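Nuclear fusion protein BIK1 (Saccharomyces cerevisiae, PDB 6FC6) binds microtubules and kinesin and is required for nuclear fusion, chromosome disjunction and nuclear segregation in mitosis, the chain here being its CAP-Gly domain. Local coordinates at residues I14-L19 / V40-N45; L24-P29 / G67-L72; G47-S52 / K57-E62; M36-D41 / Q73-L78. One frame throughout, in Å; residues are numbered along the deposited sequence.

Overall arrangement
From the N terminus, strand 13-16 and the turn after it come first. Contact 1 closes the loop from there to the end of strand 37-41, with the long strand 20-28 inside it. Contact 2 starts on strand 20-28, within that loop, and closes only on strand 67-71, so contacts 1 and 2 cross. Contact 4 starts on strand 37-41, shares Val40 and Asp41 with contact 1, and ends on helix 72-81; it crosses contact 2. Contact 3 is a short closure, 47-52 with 57-62, nested inside the loops of contacts 2 and 4 and following contact 1 in series. Together they tie the four-stranded sheet, the GKNDG loop and helix 72-81 into one compact domain.

Contact 1 of 4, residues I14-L19 / V40-N45; sequences IQIPNL and VDLLAN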
# COMPACT_ATOMS: atom_id res chain seq x y z
N ILE A 14 -4.85 6.88 4.74
CA ILE A 14 -4.57 7.96 3.80
C ILE A 14 -5.72 8.06 2.81
O ILE A 14 -6.43 7.09 2.58
CB ILE A 14 -3.27 7.78 3.04
CG1 ILE A 14 -3.17 6.42 2.32
CG2 ILE A 14 -2.07 7.97 3.95
CD1 ILE A 14 -1.95 6.33 1.42
N GLN A 15 -5.86 9.21 2.19
CA GLN A 15 -7.00 9.48 1.31
C GLN A 15 -6.39 9.54 -0.04
O GLN A 15 -5.78 10.51 -0.39
CB GLN A 15 -7.72 10.79 1.67
CG GLN A 15 -9.09 10.91 1.01
CD GLN A 15 -10.14 10.07 1.73
OE1 GLN A 15 -10.21 10.05 2.98
NE2 GLN A 15 -10.96 9.37 0.97
N ILE A 16 -6.48 8.46 -0.77
CA ILE A 16 -5.78 8.35 -2.03
C ILE A 16 -6.70 8.96 -3.09
O ILE A 16 -7.82 8.50 -3.24
CB ILE A 16 -5.48 6.91 -2.39
CG1 ILE A 16 -4.63 6.28 -1.28
CG2 ILE A 16 -4.74 6.83 -3.71
CD1 ILE A 16 -4.88 4.80 -1.13
N PRO A 17 -6.23 9.98 -3.81
CA PRO A 17 -7.05 10.62 -4.84
C PRO A 17 -7.45 9.60 -5.88
O PRO A 17 -6.62 8.80 -6.30
CB PRO A 17 -6.10 11.66 -5.45
CG PRO A 17 -4.72 11.13 -5.18
CD PRO A 17 -4.83 10.47 -3.83
N ASN A 18 -8.74 9.61 -6.23
CA ASN A 18 -9.34 8.75 -7.26
C ASN A 18 -9.53 7.31 -6.83
O ASN A 18 -9.92 6.49 -7.64
CB ASN A 18 -8.59 8.80 -8.60
CG ASN A 18 -8.51 10.22 -9.19
OD1 ASN A 18 -9.44 11.03 -9.02
ND2 ASN A 18 -7.40 10.52 -9.87
N LEU A 19 -9.25 7.00 -5.57
CA LEU A 19 -9.44 5.66 -5.08
C LEU A 19 -10.27 5.64 -3.86
O LEU A 19 -11.27 4.99 -3.82
CB LEU A 19 -8.08 4.99 -4.82
CG LEU A 19 -7.99 3.53 -5.33
CD1 LEU A 19 -8.79 3.20 -6.56
CD2 LEU A 19 -6.54 3.18 -5.59
N VAL A 40 -1.58 -1.02 0.41
CA VAL A 40 -2.71 -0.49 1.13
C VAL A 40 -3.92 -1.40 1.07
O VAL A 40 -4.11 -2.11 0.11
CB VAL A 40 -3.13 0.92 0.64
CG1 VAL A 40 -1.98 1.88 0.59
CG2 VAL A 40 -3.74 0.88 -0.73
N ASP A 41 -4.76 -1.35 2.08
CA ASP A 41 -5.97 -2.09 2.07
C ASP A 41 -7.10 -1.02 1.85
O ASP A 41 -7.30 -0.15 2.71
CB ASP A 41 -6.16 -2.77 3.38
CG ASP A 41 -7.42 -3.69 3.39
OD1 ASP A 41 -8.26 -3.55 2.51
OD2 ASP A 41 -7.56 -4.56 4.31
N LEU A 42 -7.81 -1.12 0.75
CA LEU A 42 -8.88 -0.11 0.45
C LEU A 42 -10.24 -0.45 1.10
O LEU A 42 -11.19 0.27 0.91
CB LEU A 42 -9.04 0.02 -1.03
CG LEU A 42 -7.78 0.43 -1.76
CD1 LEU A 42 -7.86 0.22 -3.23
CD2 LEU A 42 -7.45 1.89 -1.48
N LEU A 43 -10.33 -1.54 1.85
CA LEU A 43 -11.51 -1.94 2.61
C LEU A 43 -12.79 -2.10 1.78
O LEU A 43 -13.89 -1.97 2.30
CB LEU A 43 -11.76 -0.91 3.72
CG LEU A 43 -10.53 -0.58 4.59
CD1 LEU A 43 -10.86 0.51 5.60
CD2 LEU A 43 -10.07 -1.83 5.29
N ALA A 44 -12.59 -2.41 0.51
CA ALA A 44 -13.55 -2.75 -0.46
C ALA A 44 -12.81 -3.36 -1.64
O ALA A 44 -11.59 -3.14 -1.82
CB ALA A 44 -14.33 -1.50 -0.91
N ASN A 45 -13.55 -4.09 -2.48
CA ASN A 45 -12.93 -4.75 -3.60
C ASN A 45 -12.64 -3.87 -4.80
O ASN A 45 -12.97 -4.25 -5.93
CB ASN A 45 -13.75 -5.94 -4.01
CG ASN A 45 -13.73 -7.03 -2.99
OD1 ASN A 45 -12.65 -7.45 -2.51
ND2 ASN A 45 -14.89 -7.56 -2.69
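Leu42 is held by its two methyl groups separately: CD2 rests on Ile16 and CD1 on Leu19. This is one end of the hydrophobic core of the CAP-Gly domain, a small beta fold of the SH3 clan. Strands 13-16 and 37-41 are not neighbours in the sheet; strand 20-28 runs between them. Side chains alone therefore make the contact. Ile16 uses its delta methyl. CG1 stands beside the backbone N, opposite the carbonyl carbon (chi1 -59°), and carries CD1 inward. There CD1 lies 3.9 Å from Leu42 CD2, the two side chains crossing at about a right angle. The same methyl meets Val40 CG2 tip to tip, at 4.1 Å. Ile16 O accepts a backbone bond from Leu19 N, 3.1 Å away. That turn brings Leu19 back against Leu42. Strand 67-71 adds to the packing, with Ile70 against Ile16 and Val40, and Leu68 against Leu19 and Leu42. Beyond Val40 the chain turns sharply: Asp41 OD1 takes the N-H of Leu43 in an Asx turn. Leu19 crosses Leu42 at roughly 90°, with its branch carbon CG 3.9 Å and its methyl CD2 4.0 Å from Leu42 CD1.

Contact 2 of 4, residues L24-P29 / G67-L72; sequences LKYVGP and GLFIQL
The Tyr26 and Phe69 rings meet at one corner. Tyr26 CD2 sits at the edge of the Phe69 ring, close to its plane, 4.2 Å from Phe69 CE1. Relative to the Tyr26 ring, Phe69 CE1 approaches obliquely. At the far edge of the tyrosine, in the ring plane, lies Pro29 O. Tyr26 OH donates to it in a short hydrogen bond of 2.5 Å that lies in the carbonyl plane, so the phenol end is tied to the chain three residues on. A beta carbon on Gly28 would clash with Tyr26 OH, and its backbone angles call for glycine in any case. Both rings also make edge-to-face contacts with Tyr58. Strands 20-28 and 67-71 do not pair directly in this SH3-like CAP-Gly sheet, because strand 37-41 runs between them. Strand 20-28 carries a classic beta bulge, Lys25 and Tyr26 both facing Gly39 of the middle strand. Phe69 also serves the binding site: its backbone hydrogen-bonds to the Bim1 peptide. The second touch is purely aliphatic. Val27 CG1 comes within 4.3 Å of Leu72 CD2. Tyr6, from helix 4-7, packs on both Val27 and Leu72.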
# COMPACT_ATOMS: atom_id res chain seq x y z
N LEU A 24 -2.60 1.98 5.26
CA LEU A 24 -1.24 1.63 4.87
C LEU A 24 -0.83 0.34 5.63
O LEU A 24 -0.82 0.30 6.84
CB LEU A 24 -0.31 2.76 5.17
CG LEU A 24 1.18 2.45 4.83
CD1 LEU A 24 1.32 2.36 3.33
CD2 LEU A 24 2.12 3.54 5.39
N LYS A 25 -0.48 -0.69 4.89
CA LYS A 25 -0.10 -1.96 5.51
C LYS A 25 1.34 -2.46 5.25
O LYS A 25 1.77 -3.41 5.89
CB LYS A 25 -1.13 -3.03 5.17
CG LYS A 25 -2.50 -2.52 5.57
CD LYS A 25 -3.49 -3.58 5.87
CE LYS A 25 -3.51 -3.86 7.33
NZ LYS A 25 -4.35 -5.04 7.51
N TYR A 26 2.00 -1.90 4.25
CA TYR A 26 3.32 -2.37 3.86
C TYR A 26 4.02 -1.27 3.16
O TYR A 26 3.37 -0.51 2.38
CB TYR A 26 3.20 -3.56 2.88
CG TYR A 26 4.52 -4.00 2.32
CD1 TYR A 26 5.45 -4.75 3.10
CD2 TYR A 26 4.86 -3.69 1.06
CE1 TYR A 26 6.66 -5.12 2.56
CE2 TYR A 26 6.09 -4.08 0.53
CZ TYR A 26 6.96 -4.80 1.30
OH TYR A 26 8.18 -5.18 0.69
N VAL A 27 5.34 -1.15 3.40
CA VAL A 27 6.14 -0.26 2.61
C VAL A 27 7.42 -0.97 2.23
O VAL A 27 8.14 -1.42 3.08
CB VAL A 27 6.44 1.05 3.42
CG1 VAL A 27 7.40 1.90 2.59
CG2 VAL A 27 5.17 1.84 3.66
N GLY A 28 7.73 -1.04 0.96
CA GLY A 28 8.94 -1.70 0.55
C GLY A 28 8.95 -2.13 -0.87
O GLY A 28 8.08 -1.80 -1.62
N PRO A 29 10.00 -2.88 -1.27
CA PRO A 29 10.05 -3.42 -2.60
C PRO A 29 9.05 -4.60 -2.77
O PRO A 29 8.61 -5.18 -1.78
CB PRO A 29 11.47 -3.96 -2.68
CG PRO A 29 11.84 -4.28 -1.26
CD PRO A 29 11.02 -3.46 -0.37
N GLY A 67 -6.72 -5.24 -1.58
CA GLY A 67 -5.33 -4.83 -1.47
C GLY A 67 -4.81 -4.23 -2.76
O GLY A 67 -5.27 -4.61 -3.85
N LEU A 68 -3.91 -3.26 -2.63
CA LEU A 68 -3.30 -2.63 -3.83
C LEU A 68 -1.85 -2.17 -3.54
O LEU A 68 -1.57 -1.66 -2.44
CB LEU A 68 -4.12 -1.42 -4.20
CG LEU A 68 -3.77 -0.70 -5.50
CD1 LEU A 68 -4.13 -1.61 -6.70
CD2 LEU A 68 -4.50 0.62 -5.57
N PHE A 69 -0.95 -2.43 -4.48
CA PHE A 69 0.42 -1.93 -4.41
C PHE A 69 0.46 -0.65 -5.21
O PHE A 69 0.11 -0.69 -6.37
CB PHE A 69 1.45 -2.90 -4.97
CG PHE A 69 1.63 -4.11 -4.13
CD1 PHE A 69 2.35 -4.04 -2.93
CD2 PHE A 69 1.07 -5.33 -4.50
CE1 PHE A 69 2.50 -5.14 -2.11
CE2 PHE A 69 1.21 -6.44 -3.67
CZ PHE A 69 1.94 -6.34 -2.47
N ILE A 70 0.90 0.46 -4.61
CA ILE A 70 1.00 1.74 -5.30
C ILE A 70 2.44 2.20 -5.22
O ILE A 70 3.04 2.08 -4.17
CB ILE A 70 0.16 2.80 -4.62
CG1 ILE A 70 -1.29 2.34 -4.54
CG2 ILE A 70 0.25 4.13 -5.44
CD1 ILE A 70 -2.17 3.23 -3.67
N GLN A 71 2.97 2.76 -6.29
CA GLN A 71 4.37 3.27 -6.27
C GLN A 71 4.49 4.28 -5.18
O GLN A 71 3.63 5.17 -5.04
CB GLN A 71 4.71 3.92 -7.58
CG GLN A 71 4.75 2.96 -8.74
CD GLN A 71 5.24 3.67 -10.00
OE1 GLN A 71 5.04 4.87 -10.16
NE2 GLN A 71 5.88 2.94 -10.89
N LEU A 72 5.45 4.07 -4.30
CA LEU A 72 5.58 4.87 -3.11
C LEU A 72 5.62 6.38 -3.38
O LEU A 72 5.07 7.17 -2.61
CB LEU A 72 6.78 4.43 -2.32
CG LEU A 72 7.09 5.24 -1.06
CD1 LEU A 72 5.96 5.11 -0.04
CD2 LEU A 72 8.42 4.79 -0.47

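Contact 3 of 4, residues G47-S52 / K57-E62; sequences GKNDGS and KYFQTE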
# COMPACT_ATOMS: atom_id res chain seq x y z
N GLY A 47 -9.44 -2.72 -5.13
CA GLY A 47 -8.02 -2.98 -5.34
C GLY A 47 -7.81 -4.08 -6.32
O GLY A 47 -8.63 -4.32 -7.16
N LYS A 48 -6.69 -4.77 -6.25
CA LYS A 48 -6.30 -5.79 -7.20
C LYS A 48 -5.91 -7.10 -6.60
O LYS A 48 -5.71 -8.05 -7.35
CB LYS A 48 -5.11 -5.28 -8.05
CG LYS A 48 -5.57 -4.19 -8.99
CD LYS A 48 -4.51 -3.77 -9.98
CE LYS A 48 -5.07 -2.74 -10.98
NZ LYS A 48 -3.91 -2.29 -11.82
N ASN A 49 -5.72 -7.19 -5.27
CA ASN A 49 -5.14 -8.39 -4.69
C ASN A 49 -5.54 -8.55 -3.25
O ASN A 49 -6.17 -7.69 -2.66
CB ASN A 49 -3.56 -8.33 -4.84
CG ASN A 49 -2.94 -7.18 -4.03
OD1 ASN A 49 -3.18 -7.05 -2.81
ND2 ASN A 49 -2.23 -6.31 -4.70
N ASP A 50 -5.13 -9.69 -2.68
CA ASP A 50 -5.37 -10.03 -1.28
C ASP A 50 -4.14 -9.83 -0.41
O ASP A 50 -3.99 -10.46 0.64
CB ASP A 50 -5.80 -11.51 -1.20
CG ASP A 50 -4.67 -12.48 -1.61
OD1 ASP A 50 -3.64 -12.06 -2.24
OD2 ASP A 50 -4.81 -13.67 -1.36
N GLY A 51 -3.22 -8.95 -0.83
CA GLY A 51 -2.07 -8.66 -0.08
C GLY A 51 -0.86 -9.55 -0.36
O GLY A 51 0.20 -9.37 0.25
N SER A 52 -1.01 -10.49 -1.29
CA SER A 52 0.05 -11.34 -1.71
C SER A 52 0.41 -11.07 -3.18
O SER A 52 -0.38 -10.50 -3.90
CB SER A 52 -0.35 -12.80 -1.50
OG SER A 52 -1.14 -13.22 -2.60
N LYS A 57 3.17 -13.47 0.79
CA LYS A 57 2.32 -12.54 1.53
C LYS A 57 3.10 -11.30 1.90
O LYS A 57 4.14 -11.42 2.56
CB LYS A 57 1.82 -13.19 2.80
CG LYS A 57 0.99 -14.41 2.52
CD LYS A 57 -0.09 -14.64 3.55
CE LYS A 57 0.45 -15.21 4.82
NZ LYS A 57 -0.75 -15.52 5.68
N TYR A 58 2.61 -10.14 1.47
CA TYR A 58 3.14 -8.86 1.89
C TYR A 58 2.36 -8.26 3.05
O TYR A 58 2.93 -7.66 3.96
CB TYR A 58 3.18 -7.92 0.68
CG TYR A 58 4.23 -8.32 -0.34
CD1 TYR A 58 4.00 -9.29 -1.28
CD2 TYR A 58 5.49 -7.73 -0.32
CE1 TYR A 58 4.98 -9.68 -2.16
CE2 TYR A 58 6.49 -8.14 -1.18
CZ TYR A 58 6.23 -9.10 -2.11
OH TYR A 58 7.21 -9.47 -3.01
N PHE A 59 1.03 -8.37 2.99
CA PHE A 59 0.18 -7.90 4.06
C PHE A 59 -1.20 -8.56 4.02
O PHE A 59 -1.54 -9.25 3.10
CB PHE A 59 -0.00 -6.39 3.97
CG PHE A 59 -0.59 -5.91 2.65
CD1 PHE A 59 0.23 -5.63 1.58
CD2 PHE A 59 -1.89 -5.58 2.56
CE1 PHE A 59 -0.25 -5.13 0.41
CE2 PHE A 59 -2.41 -5.07 1.38
CZ PHE A 59 -1.59 -4.84 0.29
N GLN A 60 -1.98 -8.25 5.01
CA GLN A 60 -3.31 -8.80 5.15
C GLN A 60 -4.37 -7.80 4.62
O GLN A 60 -4.30 -6.60 4.90
CB GLN A 60 -3.58 -9.04 6.63
CG GLN A 60 -4.87 -9.77 6.88
CD GLN A 60 -5.01 -10.17 8.32
OE1 GLN A 60 -4.38 -9.60 9.20
NE2 GLN A 60 -5.83 -11.18 8.57
N THR A 61 -5.34 -8.34 3.90
CA THR A 61 -6.46 -7.48 3.43
C THR A 61 -7.77 -8.03 4.05
O THR A 61 -7.90 -9.24 4.30
CB THR A 61 -6.58 -7.45 1.91
OG1 THR A 61 -6.94 -8.76 1.46
CG2 THR A 61 -5.33 -7.05 1.29
N GLU A 62 -8.71 -7.14 4.22
CA GLU A 62 -10.03 -7.50 4.72
C GLU A 62 -10.82 -8.34 3.72
O GLU A 62 -11.50 -9.27 4.10
CB GLU A 62 -10.77 -6.19 5.03
CG GLU A 62 -11.91 -6.32 6.05
CD GLU A 62 -11.38 -6.90 7.40
OE1 GLU A 62 -10.23 -6.56 7.78
OE2 GLU A 62 -12.04 -7.76 8.02
O HOH W 1 -5.15 -11.08 3.03
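Gly51 sits squarely over the Phe59 ring. Its CA stands 3.8 Å from the ring centroid and 7° off the ring normal, a CH-pi contact over the centre of one face. The phenylalanine gets there by placing CG between its backbone N and carbonyl carbon (chi1 58°). The Asn49 and Phe59 side chains cross at about a right angle, Asn49 OD1 4.1 Å from Phe59 CZ, with the amide plane turned 73° from the ring plane. Asn49 OD1 accepts from Gly51 N at 2.7 Å, and Asp50 OD1 takes both the N-H and the hydroxyl of Ser52, so two Asx turns follow one another. Across the contact, Gly51 O accepts two bonds: Tyr58 N at 2.8 Å, in the carbonyl plane, and Phe59 N at 3.0 Å, tilted from it. Thr61 lays CG2 against the backbone of Asp50 and Gly51, 3.5 Å from Gly51 N. Its OG1 bonds to Tyr63 O. A water joins Asp50 O to Thr61 N. With an alanine at Phe59 the ring under Gly51 CA is gone, and the Gly51 turn would probably be less firmly held. Residues 47-51 read GKNDG, the signature of CAP-Gly domains. Lys48 NZ and Asn49 ND2 both bond to the backbone of the bound Bim1 peptide. The Asn49 amide thus works in two directions: OD1 braces the loop while ND2 holds the ligand. Gly51 has to be glycine: a beta carbon would run into Phe59 O, and its backbone angles also demand it. The Phe59 face and the two N-H bonds to Gly51 O hold this turn next to the residues that bind the peptide.

Contact 4 of 4, residues M36-D41 / Q73-L78; sequences MFAGVD and QKVASL
Ala38 and Val75 supply the apolar part of the contact. The methyl of Ala38 points at the helix and meets Val75 CG2 at 3.8 Å. At chi1 -67° it is CG2 of Val75, set between N and the carbonyl carbon, that faces the strand. Both residues are buried. The polar part is made through water at Met36. A water accepts from Met36 N at 2.8 Å and donates to Gln73 OE1 at 2.9 Å. The Gln73 chain bends sharply at its second torsion (chi2 -89°), and this brings its amide oxygen round to the water. The water links the two segments at Met36 and Gln73; at Ala38 they meet through methyl groups. Direct backbone bonding lies just outside the helical segment, where Met36 pairs with Leu72 and Ala38 with Ile70. This is the seam between the sheet and helix 72-81 in the CAP-Gly domain. The helix follows directly on strand 67-71 and folds back over the sheet. Leu24 of strand 20-28 also touches Ala38. The Phe37 side chain starts away from the helix, packs on Phe69 and Gln71 of strand 67-71, and meets an aromatic side chain of the bound peptide edge-to-face.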
# COMPACT_ATOMS: atom_id res chain seq x y z
N MET A 36 10.00 1.30 -4.85
CA MET A 36 9.40 1.05 -3.58
C MET A 36 7.90 1.21 -3.75
O MET A 36 7.44 1.92 -4.59
CB MET A 36 9.94 2.01 -2.49
CG MET A 36 11.44 1.86 -2.20
SD MET A 36 11.79 0.21 -1.59
CE MET A 36 13.54 0.07 -1.23
N PHE A 37 7.15 0.50 -2.92
CA PHE A 37 5.69 0.45 -3.02
C PHE A 37 5.05 0.63 -1.66
O PHE A 37 5.57 0.23 -0.64
CB PHE A 37 5.20 -0.86 -3.63
CG PHE A 37 5.52 -0.99 -5.08
CD1 PHE A 37 6.77 -1.45 -5.47
CD2 PHE A 37 4.64 -0.59 -6.05
CE1 PHE A 37 7.07 -1.51 -6.84
CE2 PHE A 37 4.94 -0.65 -7.39
CZ PHE A 37 6.19 -1.07 -7.77
N ALA A 38 3.85 1.22 -1.67
CA ALA A 38 3.00 1.19 -0.50
C ALA A 38 1.97 0.11 -0.77
O ALA A 38 1.34 0.12 -1.82
CB ALA A 38 2.33 2.51 -0.34
N GLY A 39 1.78 -0.80 0.16
CA GLY A 39 0.70 -1.75 0.11
C GLY A 39 -0.40 -1.19 1.00
O GLY A 39 -0.17 -0.92 2.19
N VAL A 40 -1.58 -1.02 0.41
CA VAL A 40 -2.71 -0.49 1.13
C VAL A 40 -3.92 -1.40 1.07
O VAL A 40 -4.11 -2.11 0.11
CB VAL A 40 -3.13 0.92 0.64
CG1 VAL A 40 -1.98 1.88 0.59
CG2 VAL A 40 -3.74 0.88 -0.73
N ASP A 41 -4.76 -1.35 2.08
CA ASP A 41 -5.97 -2.09 2.07
C ASP A 41 -7.10 -1.02 1.85
O ASP A 41 -7.30 -0.15 2.71
CB ASP A 41 -6.16 -2.77 3.38
CG ASP A 41 -7.42 -3.69 3.39
OD1 ASP A 41 -8.26 -3.55 2.51
OD2 ASP A 41 -7.56 -4.56 4.31
N GLN A 73 6.27 6.79 -4.46
CA GLN A 73 6.39 8.22 -4.76
C GLN A 73 5.05 8.89 -4.96
O GLN A 73 4.90 10.10 -4.67
CB GLN A 73 7.33 8.48 -5.94
CG GLN A 73 7.02 7.67 -7.19
CD GLN A 73 7.74 6.31 -7.21
OE1 GLN A 73 8.11 5.71 -6.17
NE2 GLN A 73 7.97 5.83 -8.42
N LYS A 74 4.05 8.13 -5.42
CA LYS A 74 2.72 8.68 -5.62
C LYS A 74 1.99 8.99 -4.36
O LYS A 74 1.10 9.81 -4.34
CB LYS A 74 1.86 7.72 -6.46
CG LYS A 74 2.40 7.53 -7.87
CD LYS A 74 1.55 6.52 -8.59
CE LYS A 74 2.15 6.14 -9.93
NZ LYS A 74 1.42 4.98 -10.55
N VAL A 75 2.33 8.34 -3.26
CA VAL A 75 1.61 8.55 -2.00
C VAL A 75 2.49 9.01 -0.85
O VAL A 75 2.01 9.14 0.26
CB VAL A 75 0.77 7.31 -1.60
CG1 VAL A 75 -0.34 7.11 -2.61
CG2 VAL A 75 1.66 6.07 -1.52
N ALA A 76 3.77 9.25 -1.10
CA ALA A 76 4.68 9.58 0.01
C ALA A 76 4.23 10.80 0.80
O ALA A 76 4.24 10.74 2.01
CB ALA A 76 6.10 9.82 -0.52
N SER A 77 3.82 11.89 0.13
CA SER A 77 3.39 13.07 0.90
C SER A 77 2.11 12.80 1.69
O SER A 77 1.97 13.26 2.85
CB SER A 77 3.24 14.33 0.02
OG SER A 77 2.38 14.05 -1.05
N LEU A 78 1.20 11.99 1.13
CA LEU A 78 -0.01 11.63 1.87
C LEU A 78 0.32 10.87 3.11
O LEU A 78 -0.26 11.11 4.16
CB LEU A 78 -0.96 10.82 1.01
CG LEU A 78 -1.39 11.55 -0.27
CD1 LEU A 78 -2.10 10.64 -1.26
CD2 LEU A 78 -2.28 12.72 0.08
O HOH W 2 10.36 4.00 -5.68